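Local coordinates for porphyranase B (Zobellia galactanivorans, PDB 3JUU), which hydrolyses the sulfated red-algal polysaccharide porphyran at its (1->4) linkages between beta-D-galactopyranose and alpha-L-galactopyranose-6-sulfate, at residues Ile76-Leu81 / Thr93-Val99; Glu113-Lys118 / Ala197-His202; Lys118-Thr124 / Glu148-Gln152; Phe163-Met167 / Leu193-Ala197. All coordinates share one frame; numbering follows the deposited sequence.

Contact 1: residues Ile76-Leu81 / Thr93-Val99; sequences ITTTML and THGGGYV
M80 lays its sulfur over one face of the H94 imidazole, SD standing 3.9 Å from the ring centroid of H94 and 17° off the normal, displaced toward the rim: a Met-aromatic contact. At the ring edge, in plane, T93 OG1 meets H94 ND1 at 2.7 Å; H94 NE2 bonds to the carbonyl of G254, and F120 packs edge-to-face with the ring. M80 reaches the imidazole because its CG is anti to the backbone N (chi1 -176°) and the chain then folds back at chi2 and chi3. With alanine at H94, the M80 sulfur would probably lose its aromatic face and the G254 carbonyl its partner. M80 and H94 are a non-hydrogen-bonded antiparallel pair; next to it T79 and G95 form a hydrogen-bonded one, with G95 N 2.8 Å from T79 O, and L81 N binds T93 O. A side chain at G95 would clash with T79 OG1, and one at G97 with I76 CG2, which lies 3.6 Å from G97 CA. At the far end I76 CD1 touches V99 CG2. The contact belongs to the beta hairpin of strands 73-87 and 90-101 in the GH16 jelly roll; strand 237-242 packs against I76, T78 and V99, while helix 260-263 touches T77 and T79.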
# COMPACT_ATOMS: atom_id res chain seq x y z
N ILE A 76 3.32 -11.30 -3.83
CA ILE A 76 1.97 -11.16 -4.41
C ILE A 76 2.18 -11.22 -5.92
O ILE A 76 2.83 -10.35 -6.52
CB ILE A 76 1.26 -9.83 -3.99
CG1 ILE A 76 1.31 -9.67 -2.45
CG2 ILE A 76 -0.21 -9.84 -4.56
CD1 ILE A 76 0.48 -8.37 -1.99
N THR A 77 1.65 -12.27 -6.54
CA THR A 77 2.02 -12.56 -7.92
C THR A 77 0.82 -12.27 -8.84
O THR A 77 -0.29 -12.74 -8.57
CB THR A 77 2.41 -14.06 -8.02
OG1 THR A 77 3.62 -14.30 -7.25
CG2 THR A 77 2.71 -14.42 -9.50
N THR A 78 1.05 -11.58 -9.94
CA THR A 78 -0.00 -11.36 -10.93
C THR A 78 -0.14 -12.54 -11.88
O THR A 78 0.89 -13.13 -12.30
CB THR A 78 0.28 -10.16 -11.79
OG1 THR A 78 1.52 -10.33 -12.49
CG2 THR A 78 0.32 -8.79 -10.99
N THR A 79 -1.38 -12.82 -12.27
CA THR A 79 -1.66 -13.97 -13.18
C THR A 79 -2.71 -13.63 -14.20
O THR A 79 -3.44 -12.59 -14.10
CB THR A 79 -2.12 -15.23 -12.40
OG1 THR A 79 -3.32 -14.96 -11.67
CG2 THR A 79 -1.07 -15.73 -11.40
N MET A 80 -2.74 -14.44 -15.26
CA MET A 80 -3.89 -14.42 -16.16
C MET A 80 -4.87 -15.45 -15.55
O MET A 80 -4.47 -16.55 -15.16
CB MET A 80 -3.47 -14.82 -17.58
CG MET A 80 -4.67 -14.71 -18.55
SD MET A 80 -5.08 -12.99 -18.93
CE MET A 80 -3.69 -12.48 -19.96
N LEU A 81 -6.14 -15.11 -15.37
CA LEU A 81 -7.06 -16.15 -14.87
C LEU A 81 -7.24 -17.16 -16.07
O LEU A 81 -7.23 -16.79 -17.22
CB LEU A 81 -8.42 -15.53 -14.57
CG LEU A 81 -8.43 -14.36 -13.52
CD1 LEU A 81 -9.90 -13.83 -13.37
CD2 LEU A 81 -7.81 -14.82 -12.18
N THR A 93 -10.41 -10.77 -15.77
CA THR A 93 -9.60 -11.62 -16.63
C THR A 93 -8.26 -11.86 -16.03
O THR A 93 -7.53 -12.74 -16.49
CB THR A 93 -9.38 -10.95 -17.96
OG1 THR A 93 -8.91 -9.59 -17.74
CG2 THR A 93 -10.69 -10.84 -18.76
N HIS A 94 -7.90 -11.08 -14.99
CA HIS A 94 -6.53 -11.18 -14.41
C HIS A 94 -6.62 -11.42 -12.90
O HIS A 94 -7.63 -11.02 -12.24
CB HIS A 94 -5.74 -9.88 -14.64
CG HIS A 94 -5.35 -9.66 -16.08
ND1 HIS A 94 -6.26 -9.39 -17.08
CD2 HIS A 94 -4.13 -9.70 -16.68
CE1 HIS A 94 -5.63 -9.21 -18.22
NE2 HIS A 94 -4.33 -9.45 -18.01
N GLY A 95 -5.57 -12.06 -12.35
CA GLY A 95 -5.51 -12.25 -10.88
C GLY A 95 -4.50 -11.31 -10.26
O GLY A 95 -3.38 -11.24 -10.75
N GLY A 96 -4.89 -10.59 -9.19
CA GLY A 96 -3.91 -9.83 -8.36
C GLY A 96 -4.02 -10.40 -6.97
O GLY A 96 -4.27 -11.62 -6.80
N GLY A 97 -3.77 -9.56 -5.94
CA GLY A 97 -3.83 -10.10 -4.60
C GLY A 97 -4.00 -8.96 -3.62
O GLY A 97 -3.68 -7.77 -3.92
N TYR A 98 -4.48 -9.33 -2.44
CA TYR A 98 -4.86 -8.33 -1.41
C TYR A 98 -4.39 -8.90 -0.12
O TYR A 98 -4.60 -10.13 0.17
CB TYR A 98 -6.38 -8.14 -1.43
CG TYR A 98 -6.99 -7.39 -0.22
CD1 TYR A 98 -7.46 -6.11 -0.35
CD2 TYR A 98 -7.02 -8.00 1.08
CE1 TYR A 98 -8.03 -5.42 0.73
CE2 TYR A 98 -7.59 -7.31 2.17
CZ TYR A 98 -8.11 -6.04 1.95
OH TYR A 98 -8.72 -5.36 2.93
N VAL A 99 -3.68 -8.07 0.65
CA VAL A 99 -3.31 -8.49 2.00
C VAL A 99 -3.64 -7.29 2.91
O VAL A 99 -3.06 -6.21 2.68
CB VAL A 99 -1.78 -8.80 2.09
CG1 VAL A 99 -1.44 -9.32 3.56
CG2 VAL A 99 -1.31 -9.82 1.04
O HOH W 1 -8.59 -14.57 -18.24

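Contact 2: residues Glu113-Lys118 / Ala197-His202; sequences EMKANK and AYEDFH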
# COMPACT_ATOMS: atom_id res chain seq x y z
N GLU A 113 9.73 -2.95 2.97
CA GLU A 113 10.74 -3.00 1.98
C GLU A 113 10.14 -3.77 0.81
O GLU A 113 9.84 -4.96 0.96
CB GLU A 113 12.01 -3.74 2.51
CG GLU A 113 13.14 -3.72 1.50
CD GLU A 113 14.43 -4.22 2.12
OE1 GLU A 113 14.52 -5.40 2.44
OE2 GLU A 113 15.32 -3.40 2.35
N MET A 114 10.01 -3.10 -0.34
CA MET A 114 9.22 -3.69 -1.43
C MET A 114 9.97 -3.53 -2.75
O MET A 114 10.59 -2.46 -3.02
CB MET A 114 7.81 -3.00 -1.47
CG MET A 114 6.80 -3.51 -2.54
SD MET A 114 5.44 -2.34 -2.98
CE MET A 114 6.76 -2.34 -4.06
N LYS A 115 9.85 -4.56 -3.58
CA LYS A 115 10.24 -4.42 -4.98
C LYS A 115 8.98 -4.61 -5.81
O LYS A 115 8.21 -5.60 -5.60
CB LYS A 115 11.33 -5.46 -5.34
CG LYS A 115 11.60 -5.54 -6.82
CD LYS A 115 12.54 -6.74 -7.21
CE LYS A 115 13.93 -6.56 -6.89
NZ LYS A 115 14.57 -7.90 -7.25
N ALA A 116 8.73 -3.69 -6.73
CA ALA A 116 7.49 -3.76 -7.46
C ALA A 116 7.54 -4.89 -8.52
O ALA A 116 8.66 -5.32 -8.96
CB ALA A 116 7.16 -2.39 -8.17
N ASN A 117 6.34 -5.35 -8.91
CA ASN A 117 6.26 -6.21 -10.12
C ASN A 117 6.51 -5.37 -11.35
O ASN A 117 6.28 -4.19 -11.33
CB ASN A 117 4.97 -7.04 -10.18
CG ASN A 117 3.73 -6.21 -10.46
OD1 ASN A 117 3.60 -5.66 -11.57
ND2 ASN A 117 2.81 -6.16 -9.52
N LYS A 118 6.94 -6.01 -12.43
CA LYS A 118 7.24 -5.37 -13.71
C LYS A 118 6.06 -5.51 -14.74
O LYS A 118 6.27 -5.70 -15.95
CB LYS A 118 8.49 -6.08 -14.26
CG LYS A 118 9.12 -5.31 -15.40
CD LYS A 118 10.50 -6.06 -15.76
CE LYS A 118 11.13 -5.31 -16.92
NZ LYS A 118 12.37 -5.95 -17.39
N ALA A 197 10.81 1.06 -10.02
CA ALA A 197 10.36 0.46 -8.81
C ALA A 197 10.54 -1.05 -8.80
O ALA A 197 10.66 -1.65 -7.70
CB ALA A 197 8.85 0.81 -8.56
N TYR A 198 10.48 -1.67 -9.99
CA TYR A 198 10.70 -3.12 -10.08
C TYR A 198 12.17 -3.53 -10.12
O TYR A 198 12.45 -4.74 -10.11
CB TYR A 198 10.00 -3.75 -11.32
CG TYR A 198 10.42 -3.13 -12.65
CD1 TYR A 198 11.65 -3.50 -13.30
CD2 TYR A 198 9.60 -2.15 -13.25
CE1 TYR A 198 12.01 -2.90 -14.55
CE2 TYR A 198 9.95 -1.56 -14.47
CZ TYR A 198 11.15 -1.93 -15.08
OH TYR A 198 11.44 -1.33 -16.28
N GLU A 199 13.09 -2.57 -10.22
CA GLU A 199 14.54 -2.95 -10.38
C GLU A 199 15.22 -3.22 -9.06
O GLU A 199 16.16 -4.05 -8.98
CB GLU A 199 15.34 -1.86 -11.09
CG GLU A 199 15.11 -1.82 -12.54
CD GLU A 199 15.71 -0.60 -13.29
OE1 GLU A 199 16.01 0.53 -12.71
OE2 GLU A 199 15.76 -0.79 -14.55
N ASP A 200 14.76 -2.56 -8.00
CA ASP A 200 15.44 -2.69 -6.70
C ASP A 200 14.41 -2.72 -5.63
O ASP A 200 13.29 -2.16 -5.81
CB ASP A 200 16.32 -1.44 -6.47
CG ASP A 200 17.26 -1.13 -7.65
OD1 ASP A 200 18.25 -1.88 -7.73
OD2 ASP A 200 17.01 -0.16 -8.46
N PHE A 201 14.78 -3.27 -4.46
CA PHE A 201 13.99 -3.02 -3.27
C PHE A 201 14.16 -1.54 -2.82
O PHE A 201 15.23 -0.96 -2.97
CB PHE A 201 14.39 -3.94 -2.11
CG PHE A 201 13.89 -5.34 -2.29
CD1 PHE A 201 12.61 -5.67 -1.87
CD2 PHE A 201 14.68 -6.29 -2.93
CE1 PHE A 201 12.08 -6.97 -2.05
CE2 PHE A 201 14.18 -7.59 -3.12
CZ PHE A 201 12.87 -7.92 -2.69
N HIS A 202 13.08 -0.98 -2.25
CA HIS A 202 13.18 0.32 -1.56
C HIS A 202 12.43 0.19 -0.27
O HIS A 202 11.52 -0.63 -0.12
CB HIS A 202 12.58 1.45 -2.48
CG HIS A 202 13.42 1.75 -3.69
ND1 HIS A 202 14.49 2.63 -3.67
CD2 HIS A 202 13.35 1.27 -4.97
CE1 HIS A 202 15.02 2.71 -4.89
NE2 HIS A 202 14.35 1.89 -5.68
O HOH W 2 10.26 -0.61 -5.16
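K115 and K118 each lay aliphatic carbons on an aromatic face. K115 CB sits over the centre of the F201 ring, 3.7 Å from its centroid, and K118 CG is 3.6 Å from the Y198 centroid, only 6° off the normal; both are CH-pi contacts. K118 has CG anti to its backbone N (chi1 -166°) and runs on extended, which carries CE to 3.5 Å from Y198 CE1. In K115 the bend at chi3 brings CE back near the F201 ring, whose edge faces M114 N in plane. A serine at Y198 would probably leave the K118 methylenes without their flat support and that chain freer to swing. M114 and H202 form an antiparallel hydrogen-bonded pair, M114 N donating in the carbonyl plane to H202 O at 2.9 Å, where strand 108-115 joins strand 202-210 in the GH16 beta-sandwich. Past the end of strand 108-115, A116 N bonds at 3.0 Å to A197 O, where 197-199 has helical backbone angles without the regular bonds, and A116 CB rests 3.6 Å from A197 CB. Water 2 lies 2.8 Å from both M114 O and A197 O and bridges the two carbonyls. Farther out, H202 ND1 is held by D219 and E113 OE1 by N268, while T266 and N268 of strand 264-276 touch F201.

Contact 3: residues Lys118-Thr124 / Glu148-Gln152; sequences KTFMSST and ESVGQ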
# COMPACT_ATOMS: atom_id res chain seq x y z
N LYS A 118 6.94 -6.01 -12.43
CA LYS A 118 7.24 -5.37 -13.71
C LYS A 118 6.06 -5.51 -14.74
O LYS A 118 6.27 -5.70 -15.95
CB LYS A 118 8.49 -6.08 -14.26
CG LYS A 118 9.12 -5.31 -15.40
CD LYS A 118 10.50 -6.06 -15.76
CE LYS A 118 11.13 -5.31 -16.92
NZ LYS A 118 12.37 -5.95 -17.39
N THR A 119 4.84 -5.41 -14.25
CA THR A 119 3.63 -5.55 -15.09
C THR A 119 2.76 -4.28 -15.04
O THR A 119 3.06 -3.31 -14.31
CB THR A 119 2.68 -6.72 -14.67
OG1 THR A 119 1.85 -6.32 -13.55
CG2 THR A 119 3.49 -7.97 -14.25
N PHE A 120 1.73 -4.27 -15.85
CA PHE A 120 0.81 -3.10 -15.82
C PHE A 120 -0.03 -2.98 -14.55
O PHE A 120 -0.73 -1.93 -14.38
CB PHE A 120 -0.13 -3.20 -17.07
CG PHE A 120 -1.26 -4.22 -16.92
CD1 PHE A 120 -2.58 -3.78 -16.70
CD2 PHE A 120 -1.02 -5.59 -17.08
CE1 PHE A 120 -3.65 -4.67 -16.55
CE2 PHE A 120 -2.07 -6.51 -16.99
CZ PHE A 120 -3.41 -6.07 -16.69
N MET A 121 -0.01 -4.01 -13.68
CA MET A 121 -0.76 -4.03 -12.40
C MET A 121 0.09 -3.39 -11.29
O MET A 121 1.25 -3.17 -11.46
CB MET A 121 -1.16 -5.49 -12.03
CG MET A 121 -2.16 -5.96 -13.08
SD MET A 121 -2.74 -7.68 -12.85
CE MET A 121 -3.59 -7.66 -11.21
N SER A 122 -0.59 -2.93 -10.25
CA SER A 122 0.04 -2.10 -9.24
C SER A 122 0.93 -2.88 -8.26
O SER A 122 0.91 -4.16 -8.18
CB SER A 122 -1.10 -1.40 -8.46
OG SER A 122 -1.70 -2.32 -7.53
N SER A 123 1.75 -2.11 -7.53
CA SER A 123 2.42 -2.61 -6.32
C SER A 123 2.29 -1.52 -5.25
O SER A 123 2.70 -0.41 -5.54
CB SER A 123 3.90 -2.79 -6.61
OG SER A 123 4.10 -3.81 -7.57
N THR A 124 1.61 -1.81 -4.12
CA THR A 124 1.17 -0.72 -3.26
C THR A 124 1.39 -1.04 -1.80
O THR A 124 1.48 -2.25 -1.38
CB THR A 124 -0.33 -0.40 -3.47
OG1 THR A 124 -1.14 -1.50 -2.99
CG2 THR A 124 -0.68 -0.14 -4.99
N GLU A 148 2.41 3.86 -4.28
CA GLU A 148 1.65 3.17 -5.35
C GLU A 148 2.54 3.23 -6.58
O GLU A 148 3.14 4.25 -6.88
CB GLU A 148 0.31 3.85 -5.66
CG GLU A 148 -0.67 3.75 -4.51
CD GLU A 148 -1.95 4.45 -4.81
OE1 GLU A 148 -2.75 3.82 -5.57
OE2 GLU A 148 -2.13 5.59 -4.28
N SER A 149 2.67 2.09 -7.24
CA SER A 149 3.57 1.99 -8.40
C SER A 149 2.89 1.10 -9.42
O SER A 149 1.97 0.35 -9.07
CB SER A 149 4.94 1.34 -7.93
OG SER A 149 5.82 1.39 -9.08
N VAL A 150 3.31 1.22 -10.68
CA VAL A 150 3.12 0.11 -11.65
C VAL A 150 4.49 -0.20 -12.27
O VAL A 150 5.44 0.64 -12.21
CB VAL A 150 2.09 0.48 -12.79
CG1 VAL A 150 0.71 0.76 -12.21
CG2 VAL A 150 2.58 1.67 -13.72
N GLY A 151 4.59 -1.36 -12.93
CA GLY A 151 5.86 -1.75 -13.53
C GLY A 151 5.89 -1.47 -15.03
O GLY A 151 6.98 -1.46 -15.61
N GLN A 152 4.73 -1.32 -15.70
CA GLN A 152 4.68 -1.18 -17.15
C GLN A 152 3.62 -0.16 -17.45
O GLN A 152 2.46 -0.36 -17.09
CB GLN A 152 4.30 -2.55 -17.83
CG GLN A 152 4.21 -2.36 -19.36
CD GLN A 152 3.88 -3.69 -20.09
OE1 GLN A 152 4.12 -4.76 -19.55
NE2 GLN A 152 3.31 -3.60 -21.29
O HOH W 3 2.16 -6.04 -17.99
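G151 N donates to T119 O at 2.8 Å, approaching nearly along the C=O axis although the angle at its hydrogen is a bent 138°. The turn after this carbonyl is closed by T119 itself: its OG1 accepts from M121 N at 3.0 Å, an ST turn, and is also bonded to N117. G151 CA packs against K118 CA so closely that any side chain at G151 would collide with K118 CA and T119 N. Next to it Q152, extended beyond CG, lays CB beside the T119-F120 peptide, and water 3 joins its OE1 to F120 N. F120 CA adds a CA-H...O contact to Q152 O at 3.4 Å. Farther along, strands 122-128 and 141-150 run antiparallel. S123 N bonds to S149 O at 2.9 Å from above the carbonyl plane, and the return bond from S149 N is weak. At the catalytic end T124 CG2 touches E148 CG at 3.9 Å, the two side chains crossing on one face of the sheet. In E148, the probable proton donor, chi1 of -67° sets CG beside that methyl, and the extended chain carries OE1 on to Y245 OH. S122 OG is hydrogen-bonded to OE2 of E243, which probably binds substrate. The S123-S149 bonds next to E148 probably steady its backbone, while the hydroxyls of Y245 and S122 are likely to help position E148 and E243.

Contact 4: residues Phe163-Met167 / Leu193-Ala197; sequences FDQTM and LGGKA
K196 reaches across to D164 and Q165 together, pinning the loop after strand 185-192 to the approach of strand 166-174 in the GH16 jelly roll. Its side chain crosses both partners at a slant, and the ammonium is held by two oxygens. NZ makes a salt bridge with D164 OD2 at 2.9 Å, meeting that oxygen from above the carboxylate plane (42° out of it). The same NZ donates to Q165 OE1 at 2.8 Å, tilted from the amide carbonyl plane. The bend at chi2 of K196 (-72°) turns the chain toward the acid, with CD lying 3.5 Å from D164 OD2. D164 and Q165 both carry CG between the backbone N and the carbonyl carbon, and the Q165 chain then extends to present its amide oxygen. The carboxylate and the amide oxygen would together be expected to stabilise the positive charge of the lysine.

On the other flank L193 turns its branched end to the backbone of T166 and M167: CG lies 3.5 Å from T166 C, and CD2 approaches M167 N and, more distantly, M167 CB. H202 and Y204 of strand 202-210, with L218, also touch L193, so the leucine packs the loop against strands 202-210 and 213-218. Between the two flanks the backbones are tied by A197 N to D164 O at 2.9 Å and by L193 N to Q165 O at 3.0 Å. G194 has a positive phi, at which a side chain would press on the preceding carbonyl oxygen. Water 4 donates to Q165 O and accepts from G194 N at 3.0 Å.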
# COMPACT_ATOMS: atom_id res chain seq x y z
N PHE A 163 5.47 7.17 -13.64
CA PHE A 163 4.85 6.52 -12.49
C PHE A 163 5.61 5.27 -12.00
O PHE A 163 5.44 4.87 -10.83
CB PHE A 163 3.37 6.18 -12.79
CG PHE A 163 2.52 6.03 -11.58
CD1 PHE A 163 2.02 7.19 -10.96
CD2 PHE A 163 2.19 4.78 -11.04
CE1 PHE A 163 1.22 7.10 -9.83
CE2 PHE A 163 1.39 4.70 -9.92
CZ PHE A 163 0.91 5.86 -9.30
N ASP A 164 6.39 4.65 -12.88
CA ASP A 164 7.15 3.45 -12.57
C ASP A 164 8.54 3.72 -11.96
O ASP A 164 9.33 2.77 -11.76
CB ASP A 164 7.33 2.62 -13.88
CG ASP A 164 8.11 3.37 -15.01
OD1 ASP A 164 8.29 4.61 -14.95
OD2 ASP A 164 8.47 2.69 -16.00
N GLN A 165 8.89 4.99 -11.76
CA GLN A 165 10.21 5.30 -11.21
C GLN A 165 10.13 6.35 -10.10
O GLN A 165 11.11 7.00 -9.86
CB GLN A 165 11.18 5.71 -12.30
CG GLN A 165 10.69 6.82 -13.19
CD GLN A 165 11.61 6.96 -14.41
OE1 GLN A 165 11.91 5.98 -15.08
NE2 GLN A 165 12.13 8.15 -14.63
N THR A 166 8.99 6.46 -9.44
CA THR A 166 8.81 7.44 -8.40
C THR A 166 8.19 6.79 -7.14
O THR A 166 7.52 5.75 -7.21
CB THR A 166 7.93 8.60 -8.94
OG1 THR A 166 6.83 8.03 -9.62
CG2 THR A 166 8.69 9.42 -10.05
N MET A 167 8.38 7.43 -6.00
CA MET A 167 7.50 7.16 -4.85
C MET A 167 6.30 8.10 -4.97
O MET A 167 6.42 9.32 -4.93
CB MET A 167 8.24 7.42 -3.51
CG MET A 167 7.38 7.00 -2.32
SD MET A 167 8.40 7.33 -0.81
CE MET A 167 7.23 7.02 0.48
N LEU A 193 12.76 7.69 -7.39
CA LEU A 193 13.35 6.47 -6.81
C LEU A 193 14.82 6.41 -7.17
O LEU A 193 15.64 5.79 -6.45
CB LEU A 193 12.69 5.18 -7.33
CG LEU A 193 11.22 5.10 -6.86
CD1 LEU A 193 10.66 3.78 -7.30
CD2 LEU A 193 11.15 5.08 -5.33
N GLY A 194 15.20 7.01 -8.30
CA GLY A 194 16.58 6.78 -8.76
C GLY A 194 16.71 5.55 -9.69
O GLY A 194 17.83 5.16 -10.05
N GLY A 195 15.59 4.93 -10.04
CA GLY A 195 15.60 3.68 -10.84
C GLY A 195 14.13 3.26 -10.96
O GLY A 195 13.22 3.93 -10.36
N LYS A 196 13.85 2.15 -11.65
CA LYS A 196 12.45 1.65 -11.69
C LYS A 196 12.08 0.98 -10.38
O LYS A 196 12.91 0.35 -9.73
CB LYS A 196 12.23 0.66 -12.88
CG LYS A 196 12.64 1.18 -14.29
CD LYS A 196 11.67 2.24 -14.78
CE LYS A 196 11.93 2.61 -16.28
NZ LYS A 196 11.07 3.78 -16.54
N ALA A 197 10.81 1.06 -10.02
CA ALA A 197 10.36 0.46 -8.81
C ALA A 197 10.54 -1.05 -8.80
O ALA A 197 10.66 -1.65 -7.70
CB ALA A 197 8.85 0.81 -8.56
O HOH W 4 13.60 8.05 -10.56

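In the fold
Contacts 1 and 3 are largely buried and pair strands, whereas contacts 2 and 4 are only partly buried and attach the loop before strand 202-210; contact 2 also joins that strand to strand 108-115. Contact 1 relies on glycine-rich backbone pairing with a sulfur-aromatic lid; contact 3 adds hydroxyl and carboxylate chemistry and carries the probable proton donor. Lysines mark both partly buried contacts, lying on aromatic faces in contact 2 but making a salt bridge in contact 4. Contacts 2 and 3 share K118, and contacts 2 and 4 share A197, whose CB packs on S149 of contact 3. Contact 1 touches contact 3 through T78 and T119, yet stays about 12 Å from contact 4 between nearest atoms.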